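Local coordinates for nisin leader peptide-processing serine protease NisP (PDB 4MZD), which probably acts as a subtilisin-like serine endopeptidase that removes the leader peptide of nisin during the biosynthesis of this antibiotic, at residues A152-A157 with T356-G361; W73-V78 with L162-G167. All coordinates share one frame; numbering follows the deposited sequence.

Contact 1. Residues A152-A157 with T356-G361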
ATOM      1  N   ALA A 152      -5.664  -4.558   5.165  1.00  6.57           N
ATOM      2  CA  ALA A 152      -7.118  -4.549   5.012  1.00  6.96           C
ATOM      3  C   ALA A 152      -7.806  -3.762   6.120  1.00  6.68           C
ATOM      4  O   ALA A 152      -8.759  -3.028   5.852  1.00  7.10           O
ATOM      5  CB  ALA A 152      -7.662  -5.960   4.955  1.00  7.44           C
ATOM      6  N   GLY A 153      -7.333  -3.906   7.354  1.00  7.11           N
ATOM      7  CA  GLY A 153      -7.944  -3.189   8.457  1.00  7.51           C
ATOM      8  C   GLY A 153      -7.901  -1.682   8.259  1.00  6.88           C
ATOM      9  O   GLY A 153      -8.853  -0.974   8.616  1.00  7.08           O
ATOM     10  N   GLN A 154      -6.804  -1.186   7.690  1.00  6.41           N
ATOM     11  CA  GLN A 154      -6.673   0.244   7.444  1.00  6.83           C
ATOM     12  C   GLN A 154      -7.721   0.755   6.462  1.00  6.45           C
ATOM     13  O   GLN A 154      -8.114   1.924   6.525  1.00  7.03           O
ATOM     14  CB  GLN A 154      -5.275   0.576   6.923  1.00  6.93           C
ATOM     15  CG  GLN A 154      -4.194   0.307   7.941  1.00  7.74           C
ATOM     16  CD  GLN A 154      -4.340   1.211   9.128  1.00  8.44           C
ATOM     17  OE1 GLN A 154      -4.146   2.418   9.014  1.00  9.88           O
ATOM     18  NE2 GLN A 154      -4.749   0.645  10.269  1.00  9.28           N
ATOM     19  N   ILE A 155      -8.143  -0.101   5.533  1.00  6.24           N
ATOM     20  CA  ILE A 155      -9.176   0.274   4.589  1.00  6.82           C
ATOM     21  C   ILE A 155     -10.567   0.215   5.217  1.00  7.07           C
ATOM     22  O   ILE A 155     -11.332   1.175   5.113  1.00  8.06           O
ATOM     23  CB  ILE A 155      -9.169  -0.633   3.335  1.00  7.14           C
ATOM     24  CG1 ILE A 155      -7.785  -0.632   2.681  1.00  7.66           C
ATOM     25  CG2 ILE A 155     -10.220  -0.178   2.336  1.00  8.27           C
ATOM     26  CD1 ILE A 155      -7.649  -1.586   1.523  1.00  9.19           C
ATOM     27  N   THR A 156     -10.892  -0.911   5.858  1.00  6.99           N
ATOM     28  CA  THR A 156     -12.288  -1.277   6.044  1.00  7.01           C
ATOM     29  C   THR A 156     -12.682  -1.750   7.442  1.00  7.04           C
ATOM     30  O   THR A 156     -13.848  -2.068   7.659  1.00  7.37           O
ATOM     31  CB  THR A 156     -12.682  -2.359   5.009  1.00  7.94           C
ATOM     32  OG1 THR A 156     -14.100  -2.457   4.943  1.00  8.26           O
ATOM     33  CG2 THR A 156     -12.087  -3.730   5.358  1.00  7.95           C
ATOM     34  N   ALA A 157     -11.753  -1.821   8.392  1.00  7.15           N
ATOM     35  CA  ALA A 157     -12.133  -2.331   9.712  1.00  7.72           C
ATOM     36  C   ALA A 157     -13.367  -1.608  10.225  1.00  7.72           C
ATOM     37  O   ALA A 157     -13.489  -0.383  10.124  1.00  7.68           O
ATOM     38  CB  ALA A 157     -10.999  -2.212  10.704  1.00  7.84           C
ATOM     39  N   THR A 356      -0.756   3.737   2.431  1.00  6.64           N
ATOM     40  CA  THR A 356      -1.374   3.433   1.146  1.00  6.74           C
ATOM     41  C   THR A 356      -2.869   3.081   1.242  1.00  6.40           C
ATOM     42  O   THR A 356      -3.682   3.678   0.545  1.00  6.78           O
ATOM     43  CB  THR A 356      -0.531   2.357   0.430  1.00  6.96           C
ATOM     44  OG1 THR A 356       0.807   2.848   0.300  1.00  7.15           O
ATOM     45  CG2 THR A 356      -1.055   2.056  -0.956  1.00  7.84           C
ATOM     46  N   PRO A 357      -3.251   2.147   2.134  1.00  6.25           N
ATOM     47  CA  PRO A 357      -4.672   1.787   2.237  1.00  6.57           C
ATOM     48  C   PRO A 357      -5.553   2.916   2.754  1.00  6.49           C
ATOM     49  O   PRO A 357      -6.757   2.914   2.468  1.00  6.85           O
ATOM     50  CB  PRO A 357      -4.671   0.608   3.225  1.00  7.03           C
ATOM     51  CG  PRO A 357      -3.357   0.717   3.951  1.00  6.79           C
ATOM     52  CD  PRO A 357      -2.412   1.213   2.897  1.00  6.64           C
ATOM     53  N   LYS A 358      -4.994   3.840   3.527  1.00  6.60           N
ATOM     54  CA  LYS A 358      -5.777   4.994   3.953  1.00  7.02           C
ATOM     55  C   LYS A 358      -6.190   5.800   2.724  1.00  6.83           C
ATOM     56  O   LYS A 358      -7.333   6.233   2.596  1.00  7.65           O
ATOM     57  CB  LYS A 358      -4.991   5.872   4.927  1.00  7.42           C
ATOM     58  CG  LYS A 358      -4.662   5.209   6.256  1.00  7.79           C
ATOM     59  CD  LYS A 358      -3.974   6.222   7.175  1.00  8.57           C
ATOM     60  CE  LYS A 358      -3.828   5.762   8.619  1.00  8.47           C
ATOM     61  NZ  LYS A 358      -2.744   4.768   8.831  1.00  8.67           N
ATOM     62  N   VAL A 359      -5.250   5.991   1.801  1.00  6.62           N
ATOM     63  CA  VAL A 359      -5.546   6.682   0.560  1.00  7.08           C
ATOM     64  C   VAL A 359      -6.508   5.863  -0.310  1.00  6.79           C
ATOM     65  O   VAL A 359      -7.466   6.408  -0.864  1.00  7.54           O
ATOM     66  CB  VAL A 359      -4.244   7.029  -0.189  1.00  7.55           C
ATOM     67  CG1 VAL A 359      -4.553   7.681  -1.529  1.00  8.52           C
ATOM     68  CG2 VAL A 359      -3.385   7.952   0.675  1.00  8.61           C
ATOM     69  N   SER A 360      -6.274   4.558  -0.432  1.00  6.96           N
ATOM     70  CA  SER A 360      -7.165   3.724  -1.246  1.00  7.06           C
ATOM     71  C   SER A 360      -8.610   3.776  -0.767  1.00  7.12           C
ATOM     72  O   SER A 360      -9.535   3.931  -1.562  1.00  7.49           O
ATOM     73  CB  SER A 360      -6.703   2.271  -1.244  1.00  7.41           C
ATOM     74  OG  SER A 360      -5.468   2.161  -1.910  1.00  7.98           O
ATOM     75  N   GLY A 361      -8.811   3.622   0.537  1.00  7.13           N
ATOM     76  CA  GLY A 361     -10.158   3.659   1.072  1.00  7.35           C
ATOM     77  C   GLY A 361     -10.813   5.014   0.875  1.00  7.49           C
ATOM     78  O   GLY A 361     -12.000   5.099   0.562  1.00  8.25           O
TER
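Lys358 NZ is buried and gripped by several oxygens, one of them across this contact: it donates to Gln154 OE1 at 2.7 Å. The nitrogen approaches at a C=O...N angle of 158° and lies somewhat tilted out of the amide's carbonyl plane. Asp74 supplies a salt bridge, and the backbone oxygens of Pro311 and Phe354 are further acceptors, so the buried charge is probably well compensated. Both chains bend to meet: Gln154 folds at chi2, whereas Lys358 runs extended alongside it and turns only at its last torsion (chi4 76°). Because Gln154 NE2 hydrogen-bonds to Thr339 OG1, both ends of the amide are engaged, which should fix its rotation.

Next to this polar group lies an apolar layer. The CB of Pro357 is directed toward the other helix, and its CG rests 3.5 Å from Gln154 CB. Ile155 CG1 presses on Pro357 CB at 3.4 Å, closer than usual for two carbons, with the two side chains crossing at about a right angle. The other branch of Ile155, CG2, reaches over Gly361, 4.0 Å from its CA. With no side chain at Gly361, the CA atoms of Ile155 and Gly361 come within 5.0 Å, and the axes of the segments 152-156 and 356-361 pass 7.9 Å apart at 32°. Helix 147-156 begins with His147 and helix 356-370 follows Ser353, predicted members of the charge relay; close pairing of these two helices in the core is characteristic of the subtilisin fold.

Contact 2. Residues W73-V78 with L162-G167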
ATOM      1  N   TRP A  73      -4.294   7.030  16.677  1.00  8.36           N
ATOM      2  CA  TRP A  73      -3.840   8.396  16.401  1.00  8.65           C
ATOM      3  C   TRP A  73      -3.769   8.648  14.894  1.00  8.42           C
ATOM      4  O   TRP A  73      -4.016   9.763  14.422  1.00  9.37           O
ATOM      5  CB  TRP A  73      -2.458   8.658  17.039  1.00  9.01           C
ATOM      6  CG  TRP A  73      -1.368   7.745  16.529  1.00  8.74           C
ATOM      7  CD1 TRP A  73      -0.972   6.562  17.075  1.00  9.20           C
ATOM      8  CD2 TRP A  73      -0.553   7.943  15.368  1.00  8.53           C
ATOM      9  NE1 TRP A  73       0.035   6.001  16.325  1.00  9.27           N
ATOM     10  CE2 TRP A  73       0.315   6.833  15.275  1.00  9.35           C
ATOM     11  CE3 TRP A  73      -0.466   8.952  14.401  1.00  8.96           C
ATOM     12  CZ2 TRP A  73       1.242   6.690  14.240  1.00  9.94           C
ATOM     13  CZ3 TRP A  73       0.460   8.808  13.369  1.00  9.92           C
ATOM     14  CH2 TRP A  73       1.297   7.684  13.302  1.00 10.31           C
ATOM     15  N   ASP A  74      -3.395   7.610  14.148  1.00  8.22           N
ATOM     16  CA  ASP A  74      -3.167   7.716  12.714  1.00  8.20           C
ATOM     17  C   ASP A  74      -4.481   7.895  11.947  1.00  8.55           C
ATOM     18  O   ASP A  74      -4.542   8.617  10.947  1.00  9.53           O
ATOM     19  CB  ASP A  74      -2.408   6.476  12.229  1.00  8.37           C
ATOM     20  CG  ASP A  74      -3.156   5.183  12.506  1.00  8.66           C
ATOM     21  OD1 ASP A  74      -3.633   4.993  13.648  1.00  9.51           O
ATOM     22  OD2 ASP A  74      -3.275   4.354  11.575  1.00  9.38           O
ATOM     23  N   MET A  75      -5.532   7.235  12.426  1.00  9.21           N
ATOM     24  CA  MET A  75      -6.858   7.362  11.839  1.00 10.27           C
ATOM     25  C   MET A  75      -7.482   8.697  12.241  1.00 10.38           C
ATOM     26  O   MET A  75      -8.128   9.357  11.434  1.00 11.01           O
ATOM     27  CB  MET A  75      -7.738   6.179  12.266  1.00 12.26           C
ATOM     28  CG  MET A  75      -8.757   5.709  11.255  1.00 12.49           C
ATOM     29  SD  MET A  75      -8.058   5.294   9.630  1.00 10.67           S
ATOM     30  CE  MET A  75      -7.240   3.704   9.786  1.00 12.45           C
ATOM     31  N   LYS A  76      -7.281   9.107  13.490  1.00 10.44           N
ATOM     32  CA  LYS A  76      -7.758  10.421  13.913  1.00 11.07           C
ATOM     33  C   LYS A  76      -7.157  11.508  13.024  1.00 10.80           C
ATOM     34  O   LYS A  76      -7.822  12.486  12.674  1.00 11.50           O
ATOM     35  CB  LYS A  76      -7.396  10.692  15.374  1.00 12.13           C
ATOM     36  CG  LYS A  76      -8.095   9.802  16.379  1.00 13.24           C
ATOM     37  CD  LYS A  76      -7.658  10.183  17.782  1.00 15.52           C
ATOM     38  CE  LYS A  76      -8.211   9.242  18.834  1.00 17.19           C
ATOM     39  NZ  LYS A  76      -7.842   9.745  20.186  1.00 19.23           N
ATOM     40  N   TYR A  77      -5.893  11.332  12.661  1.00 10.15           N
ATOM     41  CA  TYR A  77      -5.184  12.335  11.877  1.00 10.88           C
ATOM     42  C   TYR A  77      -5.862  12.600  10.524  1.00 11.21           C
ATOM     43  O   TYR A  77      -6.027  13.745  10.110  1.00 14.08           O
ATOM     44  CB  TYR A  77      -3.731  11.904  11.676  1.00 11.74           C
ATOM     45  CG  TYR A  77      -2.856  12.966  11.063  1.00 13.63           C
ATOM     46  CD1 TYR A  77      -2.105  13.816  11.861  1.00 15.59           C
ATOM     47  CD2 TYR A  77      -2.772  13.114   9.684  1.00 14.55           C
ATOM     48  CE1 TYR A  77      -1.297  14.789  11.297  1.00 16.88           C
ATOM     49  CE2 TYR A  77      -1.975  14.078   9.116  1.00 15.73           C
ATOM     50  CZ  TYR A  77      -1.238  14.914   9.927  1.00 16.53           C
ATOM     51  OH  TYR A  77      -0.444  15.880   9.352  1.00 18.75           O
ATOM     52  N   VAL A  78      -6.258  11.542   9.829  1.00 10.28           N
ATOM     53  CA  VAL A  78      -6.812  11.712   8.483  1.00 10.29           C
ATOM     54  C   VAL A  78      -8.330  11.911   8.428  1.00  9.65           C
ATOM     55  O   VAL A  78      -8.860  12.317   7.386  1.00 10.05           O
ATOM     56  CB  VAL A  78      -6.409  10.561   7.526  1.00 10.43           C
ATOM     57  CG1 VAL A  78      -4.899  10.514   7.359  1.00 11.44           C
ATOM     58  CG2 VAL A  78      -6.943   9.221   8.016  1.00 10.92           C
ATOM     59  N   LEU A 162     -11.385   1.105  13.603  1.00  7.89           N
ATOM     60  CA  LEU A 162     -12.024   1.598  12.387  1.00  8.13           C
ATOM     61  C   LEU A 162     -10.985   1.865  11.310  1.00  8.02           C
ATOM     62  O   LEU A 162      -9.926   2.456  11.571  1.00  8.68           O
ATOM     63  CB  LEU A 162     -12.771   2.902  12.665  1.00  9.24           C
ATOM     64  CG  LEU A 162     -13.966   2.750  13.601  1.00 10.07           C
ATOM     65  CD1 LEU A 162     -14.519   4.112  13.981  1.00 11.70           C
ATOM     66  CD2 LEU A 162     -15.050   1.877  12.989  1.00  9.98           C
ATOM     67  N   GLY A 163     -11.291   1.441  10.092  1.00  7.41           N
ATOM     68  CA  GLY A 163     -10.518   1.829   8.929  1.00  7.36           C
ATOM     69  C   GLY A 163     -10.942   3.197   8.430  1.00  6.92           C
ATOM     70  O   GLY A 163     -11.786   3.858   9.049  1.00  8.01           O
ATOM     71  N   VAL A 164     -10.383   3.639   7.308  1.00  6.91           N
ATOM     72  CA  VAL A 164     -10.784   4.929   6.763  1.00  7.37           C
ATOM     73  C   VAL A 164     -12.201   4.895   6.202  1.00  7.73           C
ATOM     74  O   VAL A 164     -12.867   5.930   6.136  1.00  8.37           O
ATOM     75  CB  VAL A 164      -9.827   5.442   5.660  1.00  8.41           C
ATOM     76  CG1 VAL A 164      -8.486   5.848   6.252  1.00  9.50           C
ATOM     77  CG2 VAL A 164      -9.694   4.437   4.516  1.00  8.29           C
ATOM     78  N   ALA A 165     -12.636   3.712   5.762  1.00  7.80           N
ATOM     79  CA  ALA A 165     -13.933   3.542   5.117  1.00  8.16           C
ATOM     80  C   ALA A 165     -14.578   2.296   5.716  1.00  8.04           C
ATOM     81  O   ALA A 165     -14.648   1.239   5.071  1.00  8.19           O
ATOM     82  CB  ALA A 165     -13.757   3.402   3.610  1.00  9.17           C
ATOM     83  N   PRO A 166     -15.011   2.396   6.982  1.00  8.50           N
ATOM     84  CA  PRO A 166     -15.463   1.190   7.682  1.00  8.60           C
ATOM     85  C   PRO A 166     -16.534   0.426   6.909  1.00  8.33           C
ATOM     86  O   PRO A 166     -17.553   0.991   6.508  1.00  9.27           O
ATOM     87  CB  PRO A 166     -16.016   1.741   9.001  1.00  9.12           C
ATOM     88  CG  PRO A 166     -15.224   3.001   9.218  1.00  9.87           C
ATOM     89  CD  PRO A 166     -15.083   3.589   7.842  1.00  9.25           C
ATOM     90  N   GLY A 167     -16.282  -0.860   6.702  1.00  8.22           N
ATOM     91  CA  GLY A 167     -17.230  -1.736   6.051  1.00  8.47           C
ATOM     92  C   GLY A 167     -17.244  -1.687   4.531  1.00  8.48           C
ATOM     93  O   GLY A 167     -17.995  -2.434   3.904  1.00  9.49           O
TER
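Met75 meets Val164 through its sulfur: SD stands 3.4 Å from Val164 CG1, a snug approach, with the two side chains crossing at about a right angle. Beyond the sulfur, the terminal methyl CE turns to the backbone and lies 3.5 Å from Leu162 O; Met75 CG is at the same distance from that oxygen, 3.5 Å. CG and CE thus both lie against the Leu162 oxygen, while SD lies 3.8 Å from Gly163 C. This placement comes from bends at chi2 (55°) and chi3 (76°), which fold the chain back instead of extending it. Further along the helix, Val78 adds a looser apolar touch, its CG2 being 4.1 Å from Val164 CG1, so that a single methyl of Val164 serves both helix residues. Met75 and Val164 also have the nearest CA atoms across the two segments, 6.9 Å apart.

The second shell holds both partners in place. Loop 162-167 is tied to helix 147-156 by backbone hydrogen bonds, Val164 with Gln154 and Ala165 with Ile155 among them. Leu162 O accepts from Gln72 NE2, and Gly163 O is hydrogen-bonded to Tyr85 OH. Tyr85 and Gln154 also touch Met75, while Pro311 covers part of Val78 and the backbone of Val78 bonds with Ile397. Through Met75 and Val78, helix 73-79, near the start of the modelled chain, sits against the loop that leads from helix 147-156 into strand 169-174 of the main sheet.

No hydrogen bond spans the two segments, and the Leu162 and Gly163 carbonyls have partners in Gln72 and Tyr85; between these segments the association therefore probably rests on dispersion and close fit over 161 Å².

The two contacts adjoin, their centres 8 Å apart, and their segments alternate along the chain in the order 73-78, 152-157, 162-167, 356-361. Asp74, on the helix segment of contact 2, makes a salt bridge with Lys358 of contact 1, its OD2 2.8 Å from Lys358 NZ. Gln154 OE1 packs 3.4 Å from Met75 CE, joining the amide to the methionine of contact 2. Along the backbone, Ala157 O and Gly163 N probably form a hydrogen bond at 2.9 Å. Contact 1 lies nearer the predicted catalytic residues, the Pro357 side chain being about 6 Å from that of Ser353 and about 7 Å from that of Asp100; contact 2 sits away from them.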